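Local coordinates for putative alpha-N-acetylgalactosaminidase (Bacillus halodurans C-125, PDB 3CC1), which probably hydrolyses terminal alpha-N-acetylgalactosamine residues from glycoconjugates, as a retaining glycosidase related to the alpha-galactosidases, at residues V4-A9 against N341-L346; D53-E58 against N149-G154; D75-L80 against P128-T133. One frame throughout, in Å; residues are numbered along the deposited sequence. Where two conformers were deposited one is given.

Contact 1: residues V4-A9 against N341-L346; sequences VNRLSA and NQKSVL
Gln342 is gripped through its backbone. Its O accepts a hydrogen bond from Asn5 ND2 at 2.9 Å, with an N-H...O angle of 156°, and the oxygen lies in the plane of the Asn5 amide. Its side-chain OE1 bonds to Thr11, just beyond segment 4-9, while NE2 serves Asn341 OD1 and Pro12 O. Lys343, the last helical residue, contributes at two points. Its O receives a water that also donates to Asn5 OD1 at 2.7 Å, so both ends of the one amide are used. Its NZ lies 3.4 Å from Arg6 NH2, with the two side chains running alongside each other. Both are donors, so this pair brings like charges together, while Arg6 NH1 donates to Ala9 O. Ser344 leaves the helical conformation, and its O lies 3.3 Å from Asn5 CB. Asn5 CG sits between the backbone N and the carbonyl carbon (chi1 69°), which turns the amide across the helix end. Val345 CG1 then packs 3.8 Å from Asn5 OD1. Met392 of a second subunit packs on both. The contact sets the segment ahead of barrel strand 14-17 against the junction between helix 335-343 and strand 345-353, where the C-terminal beta sandwich begins.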
# COMPACT_ATOMS: atom_id res chain seq x y z
N VAL A 4 -15.57 22.46 10.28
CA VAL A 4 -16.37 23.26 11.20
C VAL A 4 -16.45 22.61 12.57
O VAL A 4 -16.33 21.41 12.70
CB VAL A 4 -17.78 23.58 10.62
CG1 VAL A 4 -17.63 24.42 9.34
CG2 VAL A 4 -18.65 22.27 10.40
N ASN A 5 -16.65 23.42 13.59
CA ASN A 5 -16.74 22.91 14.96
C ASN A 5 -18.21 22.74 15.38
O ASN A 5 -18.51 22.20 16.44
CB ASN A 5 -16.05 23.86 15.93
CG ASN A 5 -16.79 25.17 16.08
OD1 ASN A 5 -16.91 25.92 15.12
ND2 ASN A 5 -17.30 25.44 17.28
N ARG A 6 -19.12 23.25 14.55
CA ARG A 6 -20.55 23.13 14.81
C ARG A 6 -21.28 22.57 13.63
O ARG A 6 -21.13 22.98 12.48
CB ARG A 6 -21.16 24.47 15.19
CG ARG A 6 -21.24 24.67 16.69
CD ARG A 6 -21.89 25.98 17.12
NE ARG A 6 -21.24 26.45 18.35
CZ ARG A 6 -21.51 26.03 19.59
NH1 ARG A 6 -22.47 25.14 19.85
NH2 ARG A 6 -20.80 26.53 20.61
N LEU A 7 -22.13 21.61 13.96
CA LEU A 7 -23.04 21.00 13.01
C LEU A 7 -24.41 21.03 13.65
O LEU A 7 -24.60 20.62 14.79
CB LEU A 7 -22.61 19.57 12.66
CG LEU A 7 -21.30 19.39 11.89
CD1 LEU A 7 -20.92 17.92 11.78
CD2 LEU A 7 -21.39 20.05 10.54
N SER A 8 -25.37 21.56 12.91
CA SER A 8 -26.71 21.81 13.46
C SER A 8 -26.61 22.40 14.86
O SER A 8 -27.32 22.01 15.75
CB SER A 8 -27.53 20.53 13.46
OG SER A 8 -27.45 19.89 12.18
N ALA A 9 -25.72 23.36 15.03
CA ALA A 9 -25.65 24.13 16.27
C ALA A 9 -24.94 23.40 17.42
O ALA A 9 -24.76 23.98 18.48
CB ALA A 9 -27.06 24.54 16.71
N ASN A 341 -10.74 20.87 19.83
CA ASN A 341 -11.79 19.90 19.45
C ASN A 341 -13.18 20.56 19.34
O ASN A 341 -14.00 20.24 18.45
CB ASN A 341 -11.86 18.79 20.49
CG ASN A 341 -12.95 17.76 20.19
OD1 ASN A 341 -14.06 17.83 20.72
ND2 ASN A 341 -12.63 16.80 19.34
N GLN A 342 -13.42 21.52 20.22
CA GLN A 342 -14.78 22.08 20.36
C GLN A 342 -15.02 23.39 19.58
O GLN A 342 -16.19 23.76 19.31
CB GLN A 342 -15.10 22.35 21.84
CG GLN A 342 -15.27 21.10 22.71
CD GLN A 342 -16.53 20.32 22.35
OE1 GLN A 342 -17.62 20.77 22.65
NE2 GLN A 342 -16.36 19.20 21.67
N LYS A 343 -13.94 24.10 19.26
CA LYS A 343 -14.05 25.46 18.71
C LYS A 343 -13.28 25.76 17.43
O LYS A 343 -13.58 26.74 16.75
CB LYS A 343 -13.64 26.48 19.79
CG LYS A 343 -14.55 26.50 21.02
CD LYS A 343 -15.93 27.09 20.69
CE LYS A 343 -16.95 26.96 21.85
NZ LYS A 343 -17.73 25.68 21.80
N SER A 344 -12.28 24.96 17.09
CA SER A 344 -11.44 25.29 15.93
C SER A 344 -12.15 25.03 14.59
O SER A 344 -13.12 24.28 14.50
CB SER A 344 -10.09 24.57 16.01
OG SER A 344 -10.22 23.20 15.74
N VAL A 345 -11.65 25.70 13.56
CA VAL A 345 -12.17 25.58 12.21
C VAL A 345 -11.04 25.35 11.20
O VAL A 345 -9.87 25.40 11.55
CB VAL A 345 -12.99 26.85 11.82
CG1 VAL A 345 -14.21 26.97 12.72
CG2 VAL A 345 -12.07 28.14 11.87
N LEU A 346 -11.39 25.06 9.96
CA LEU A 346 -10.40 24.87 8.89
C LEU A 346 -9.48 23.67 9.15
O LEU A 346 -8.37 23.56 8.65
CB LEU A 346 -9.60 26.16 8.73
CG LEU A 346 -10.38 27.36 8.19
CD1 LEU A 346 -9.46 28.59 8.19
CD2 LEU A 346 -11.01 27.10 6.81
O HOH W 1 -15.74 28.26 15.93

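Contact 2: residues D53-E58 against N149-G154; sequences DIQWYE and NTDMYG
Tyr57 and Asp151 form the close side of this contact. Tyr57 OH donates to Asp151 OD2 at 2.7 Å, and the ring stands at 77° to the carboxylate, meeting it by its edge. In the conformer given, Asn149 ND2 reaches the same OD2 from the opposite face of the carboxylate, at 3.1 Å. In that conformer Asn149 OD1 also accepts from the backbone N of Asp151 at 2.8 Å, which makes an Asx turn on the way into the strand that continues through Tyr153. The other segment, 53-58, follows barrel strand 49-52 and makes a type I turn from Gln55 to Glu58. Gln55 CA lies over one face of the Tyr57 ring. With an alanine in place of Asp151, the Tyr57 hydroxyl would probably lose its acceptor, as would the Asn149 amide in the conformer given. The other side is wetter. A water donates to Asp151 OD1 at 2.7 Å and lies close to Gln55 OE1. Glu58 OE1 comes within 2.9 Å of Asp151 OD1, but both are acceptors and no bond joins them. Beyond it, Glu58 OE2 bonds to a bound glycerol, probably from the crystallisation liquor.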
# COMPACT_ATOMS: atom_id res chain seq x y z
N ASP A 53 -23.53 1.51 26.47
CA ASP A 53 -23.35 0.82 25.20
C ASP A 53 -24.33 -0.38 25.05
O ASP A 53 -25.25 -0.61 25.87
CB ASP A 53 -21.86 0.46 24.96
CG ASP A 53 -21.45 0.61 23.48
OD1 ASP A 53 -21.86 -0.20 22.64
OD2 ASP A 53 -20.79 1.59 23.12
N ILE A 54 -24.13 -1.13 23.98
CA ILE A 54 -25.06 -2.12 23.53
C ILE A 54 -25.28 -3.25 24.56
O ILE A 54 -24.47 -3.48 25.46
CB ILE A 54 -24.66 -2.75 22.18
CG1 ILE A 54 -23.29 -3.46 22.27
CG2 ILE A 54 -24.70 -1.74 21.06
CD1 ILE A 54 -23.04 -4.50 21.16
N GLN A 55 -26.41 -3.90 24.39
CA GLN A 55 -26.77 -5.13 25.11
C GLN A 55 -27.18 -4.85 26.55
O GLN A 55 -27.10 -5.70 27.42
CB GLN A 55 -25.66 -6.20 24.96
CG GLN A 55 -25.60 -6.71 23.52
CD GLN A 55 -24.48 -7.70 23.23
OE1 GLN A 55 -24.75 -8.77 22.70
NE2 GLN A 55 -23.24 -7.31 23.49
N TRP A 56 -27.64 -3.62 26.75
CA TRP A 56 -28.25 -3.22 27.99
C TRP A 56 -29.56 -3.96 28.29
O TRP A 56 -30.06 -3.86 29.40
CB TRP A 56 -28.47 -1.68 28.02
CG TRP A 56 -29.08 -1.10 26.77
CD1 TRP A 56 -28.41 -0.52 25.75
CD2 TRP A 56 -30.48 -1.04 26.41
NE1 TRP A 56 -29.28 -0.14 24.75
CE2 TRP A 56 -30.56 -0.43 25.15
CE3 TRP A 56 -31.66 -1.45 27.03
CZ2 TRP A 56 -31.75 -0.22 24.51
CZ3 TRP A 56 -32.84 -1.24 26.40
CH2 TRP A 56 -32.89 -0.63 25.14
N TYR A 57 -30.02 -4.77 27.31
CA TYR A 57 -31.31 -5.48 27.31
C TYR A 57 -31.12 -7.00 27.45
O TYR A 57 -32.07 -7.76 27.36
CB TYR A 57 -32.10 -5.16 26.01
CG TYR A 57 -31.20 -5.19 24.81
CD1 TYR A 57 -30.78 -6.42 24.27
CD2 TYR A 57 -30.69 -4.02 24.25
CE1 TYR A 57 -29.90 -6.47 23.20
CE2 TYR A 57 -29.83 -4.06 23.18
CZ TYR A 57 -29.43 -5.29 22.67
OH TYR A 57 -28.58 -5.36 21.59
N GLU A 58 -29.87 -7.42 27.67
CA GLU A 58 -29.49 -8.82 27.60
C GLU A 58 -28.96 -9.35 28.94
O GLU A 58 -27.76 -9.27 29.18
CB GLU A 58 -28.40 -9.03 26.53
CG GLU A 58 -28.11 -10.49 26.17
CD GLU A 58 -27.66 -10.67 24.69
OE1 GLU A 58 -27.93 -9.76 23.87
OE2 GLU A 58 -27.06 -11.73 24.35
N ASN A 149 -23.29 -10.17 15.73
CA ASN A 149 -24.28 -10.16 16.80
C ASN A 149 -25.66 -10.66 16.39
O ASN A 149 -26.29 -10.11 15.48
CB ASN A 149 -24.38 -8.74 17.34
CG ASN A 149 -25.54 -8.55 18.28
OD1 ASN A 149 -26.70 -8.42 17.85
ND2 ASN A 149 -25.24 -8.53 19.59
N THR A 150 -26.15 -11.68 17.10
CA THR A 150 -27.40 -12.36 16.75
C THR A 150 -28.71 -11.69 17.25
O THR A 150 -29.78 -12.27 17.12
CB THR A 150 -27.41 -13.83 17.30
OG1 THR A 150 -27.15 -13.81 18.71
CG2 THR A 150 -26.35 -14.69 16.64
N ASP A 151 -28.64 -10.49 17.81
CA ASP A 151 -29.80 -9.94 18.53
C ASP A 151 -30.98 -9.59 17.60
O ASP A 151 -32.14 -9.74 17.96
CB ASP A 151 -29.41 -8.65 19.32
CG ASP A 151 -28.52 -8.92 20.53
OD1 ASP A 151 -28.47 -10.08 21.03
OD2 ASP A 151 -27.90 -7.91 21.00
N MSE A 152 -30.68 -9.09 16.42
CA MSE A 152 -31.69 -8.45 15.56
C MSE A 152 -31.80 -9.07 14.16
O MSE A 152 -30.90 -9.77 13.67
CB MSE A 152 -31.39 -6.96 15.37
CG MSE A 152 -30.79 -6.18 16.56
SE MSE A 152 -32.00 -6.09 18.06
CE MSE A 152 -32.96 -4.43 17.63
N TYR A 153 -32.92 -8.77 13.51
CA TYR A 153 -33.05 -8.81 12.06
C TYR A 153 -33.22 -7.36 11.60
O TYR A 153 -33.67 -6.50 12.37
CB TYR A 153 -34.29 -9.59 11.61
CG TYR A 153 -34.20 -11.09 11.83
CD1 TYR A 153 -33.21 -11.84 11.23
CD2 TYR A 153 -35.15 -11.76 12.60
CE1 TYR A 153 -33.16 -13.22 11.40
CE2 TYR A 153 -35.11 -13.12 12.79
CZ TYR A 153 -34.12 -13.85 12.19
OH TYR A 153 -34.06 -15.20 12.39
N GLY A 154 -32.83 -7.10 10.37
CA GLY A 154 -33.19 -5.88 9.70
C GLY A 154 -34.69 -5.66 9.61
O GLY A 154 -35.48 -6.59 9.54
O HOH W 2 -26.03 -11.06 21.60

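Contact 3: residues D75-L80 against P128-T133; sequences DEYGRL and PVLGST
Leu130 meets Tyr77 and Arg79 with its two methyl groups. CD1 sits over the centre of the Tyr77 ring in a CH-pi contact, 3.8 Å from the centroid and 8° off the ring normal. CD2 lies over a face of the Arg79 guanidinium, 3.5 Å from NH1. With Leu130 CG anti to the backbone N (chi1 -171°), the branch reaches across to both groups. Pro128 O lies at the edge of the Tyr77 ring, near its plane, and makes a CA-H...O contact with Tyr77 CA at 3.1 Å. Pro128 CG is 4.0 Å from Tyr77 CD1. No direct hydrogen bond joins the segments. One water does: it donates to Tyr77 O and accepts from Leu130 N. The contact joins two surface loops at the rim of the barrel domain, each carrying a beta turn, type I from Asp75 to Gly78 and type II from Val129 to Ser132. The Asp75 carboxylate holds the first turn. The bond from Tyr77 N to its OD1 makes an Asx turn; Arg79 N reaches the same oxygen from the opposite face. Asp75 OD2 takes Arg79 NE on the syn lone pair at 2.8 Å, a salt bridge setting the guanidinium under Leu130. Glu76 CG lies against the opposite face of the Tyr77 ring, toward its rim. Further out, Arg79 NH1 bonds to Ser168 O on helix 162-175, where Val129 also packs.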
# COMPACT_ATOMS: atom_id res chain seq x y z
N ASP A 75 -40.57 -5.52 25.58
CA ASP A 75 -41.98 -5.28 25.79
C ASP A 75 -42.82 -6.00 24.77
O ASP A 75 -42.32 -6.72 23.90
CB ASP A 75 -42.32 -3.79 25.93
CG ASP A 75 -42.31 -3.01 24.63
OD1 ASP A 75 -42.34 -3.62 23.55
OD2 ASP A 75 -42.35 -1.74 24.72
N GLU A 76 -44.13 -5.89 24.94
CA GLU A 76 -45.07 -6.63 24.12
C GLU A 76 -45.13 -6.17 22.68
O GLU A 76 -45.73 -6.82 21.86
CB GLU A 76 -46.49 -6.61 24.73
CG GLU A 76 -47.00 -5.30 25.23
CD GLU A 76 -47.97 -5.48 26.44
OE1 GLU A 76 -49.17 -5.80 26.20
OE2 GLU A 76 -47.52 -5.29 27.60
N TYR A 77 -44.49 -5.04 22.39
CA TYR A 77 -44.50 -4.45 21.03
C TYR A 77 -43.13 -4.59 20.37
O TYR A 77 -42.81 -3.90 19.43
CB TYR A 77 -44.90 -2.97 21.10
CG TYR A 77 -46.19 -2.80 21.85
CD1 TYR A 77 -47.38 -3.28 21.32
CD2 TYR A 77 -46.22 -2.18 23.09
CE1 TYR A 77 -48.56 -3.16 22.02
CE2 TYR A 77 -47.41 -2.04 23.79
CZ TYR A 77 -48.57 -2.54 23.24
OH TYR A 77 -49.73 -2.35 23.94
N GLY A 78 -42.31 -5.48 20.92
CA GLY A 78 -41.06 -5.83 20.28
C GLY A 78 -39.96 -4.81 20.53
O GLY A 78 -38.95 -4.78 19.82
N ARG A 79 -40.13 -4.02 21.58
CA ARG A 79 -39.14 -3.04 22.02
C ARG A 79 -38.29 -3.50 23.19
O ARG A 79 -38.78 -3.78 24.29
CB ARG A 79 -39.83 -1.72 22.37
CG ARG A 79 -40.77 -1.24 21.26
CD ARG A 79 -41.32 0.15 21.53
NE ARG A 79 -42.18 0.16 22.70
CZ ARG A 79 -42.93 1.19 23.08
NH1 ARG A 79 -42.92 2.32 22.39
NH2 ARG A 79 -43.68 1.08 24.16
N LEU A 80 -36.98 -3.49 22.97
CA LEU A 80 -36.04 -3.93 23.97
C LEU A 80 -36.02 -2.99 25.20
O LEU A 80 -36.21 -1.78 25.08
CB LEU A 80 -34.64 -4.11 23.35
CG LEU A 80 -34.45 -5.17 22.27
CD1 LEU A 80 -33.12 -4.96 21.54
CD2 LEU A 80 -34.57 -6.55 22.92
N PRO A 128 -46.79 -7.51 17.97
CA PRO A 128 -47.45 -6.37 17.30
C PRO A 128 -46.59 -5.10 17.29
O PRO A 128 -45.88 -4.79 18.24
CB PRO A 128 -48.73 -6.16 18.12
CG PRO A 128 -48.39 -6.69 19.48
CD PRO A 128 -47.50 -7.90 19.20
N VAL A 129 -46.67 -4.40 16.17
CA VAL A 129 -46.03 -3.12 16.03
C VAL A 129 -46.97 -2.02 16.51
O VAL A 129 -48.08 -1.84 16.02
CB VAL A 129 -45.53 -2.88 14.57
CG1 VAL A 129 -44.96 -1.45 14.44
CG2 VAL A 129 -44.50 -3.95 14.15
N LEU A 130 -46.51 -1.30 17.51
CA LEU A 130 -47.31 -0.26 18.15
C LEU A 130 -47.66 0.85 17.17
O LEU A 130 -46.80 1.36 16.47
CB LEU A 130 -46.55 0.30 19.35
CG LEU A 130 -47.26 1.24 20.31
CD1 LEU A 130 -48.51 0.57 20.95
CD2 LEU A 130 -46.24 1.68 21.35
N GLY A 131 -48.93 1.20 17.08
CA GLY A 131 -49.34 2.29 16.19
C GLY A 131 -49.43 1.84 14.75
O GLY A 131 -49.46 2.65 13.80
N SER A 132 -49.48 0.54 14.57
CA SER A 132 -49.55 0.00 13.23
C SER A 132 -50.69 -0.99 13.18
O SER A 132 -51.37 -1.20 14.15
CB SER A 132 -48.23 -0.71 12.90
OG SER A 132 -48.26 -1.24 11.61
N THR A 133 -50.84 -1.64 12.05
CA THR A 133 -51.72 -2.76 11.95
C THR A 133 -50.93 -4.02 11.64
O THR A 133 -51.46 -5.03 11.20
CB THR A 133 -52.78 -2.51 10.85
OG1 THR A 133 -52.15 -2.44 9.57
CG2 THR A 133 -53.53 -1.18 11.14
O HOH W 3 -43.53 -1.53 18.23

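How the contacts relate
From the N terminus the chain first passes 4-9, which waits for 341-346 more than 330 residues later. Contact 1 therefore closes the longest loop, and the other two contacts lie within it. It ties the start of the barrel domain to its end, where the C-terminal sandwich begins. Contact 2 joins the loop after strand 49-52 to the approach to strand 152-155. Contact 3 falls within that loop in turn, linking 75-80 to 128-133; none of the three cross. Contacts 2 and 3 have centres about 17 Å apart and touch through Leu80, which packs on Trp56, Tyr57 and Met152. Contact 1 is remote, its centre about 33 Å from that of contact 2.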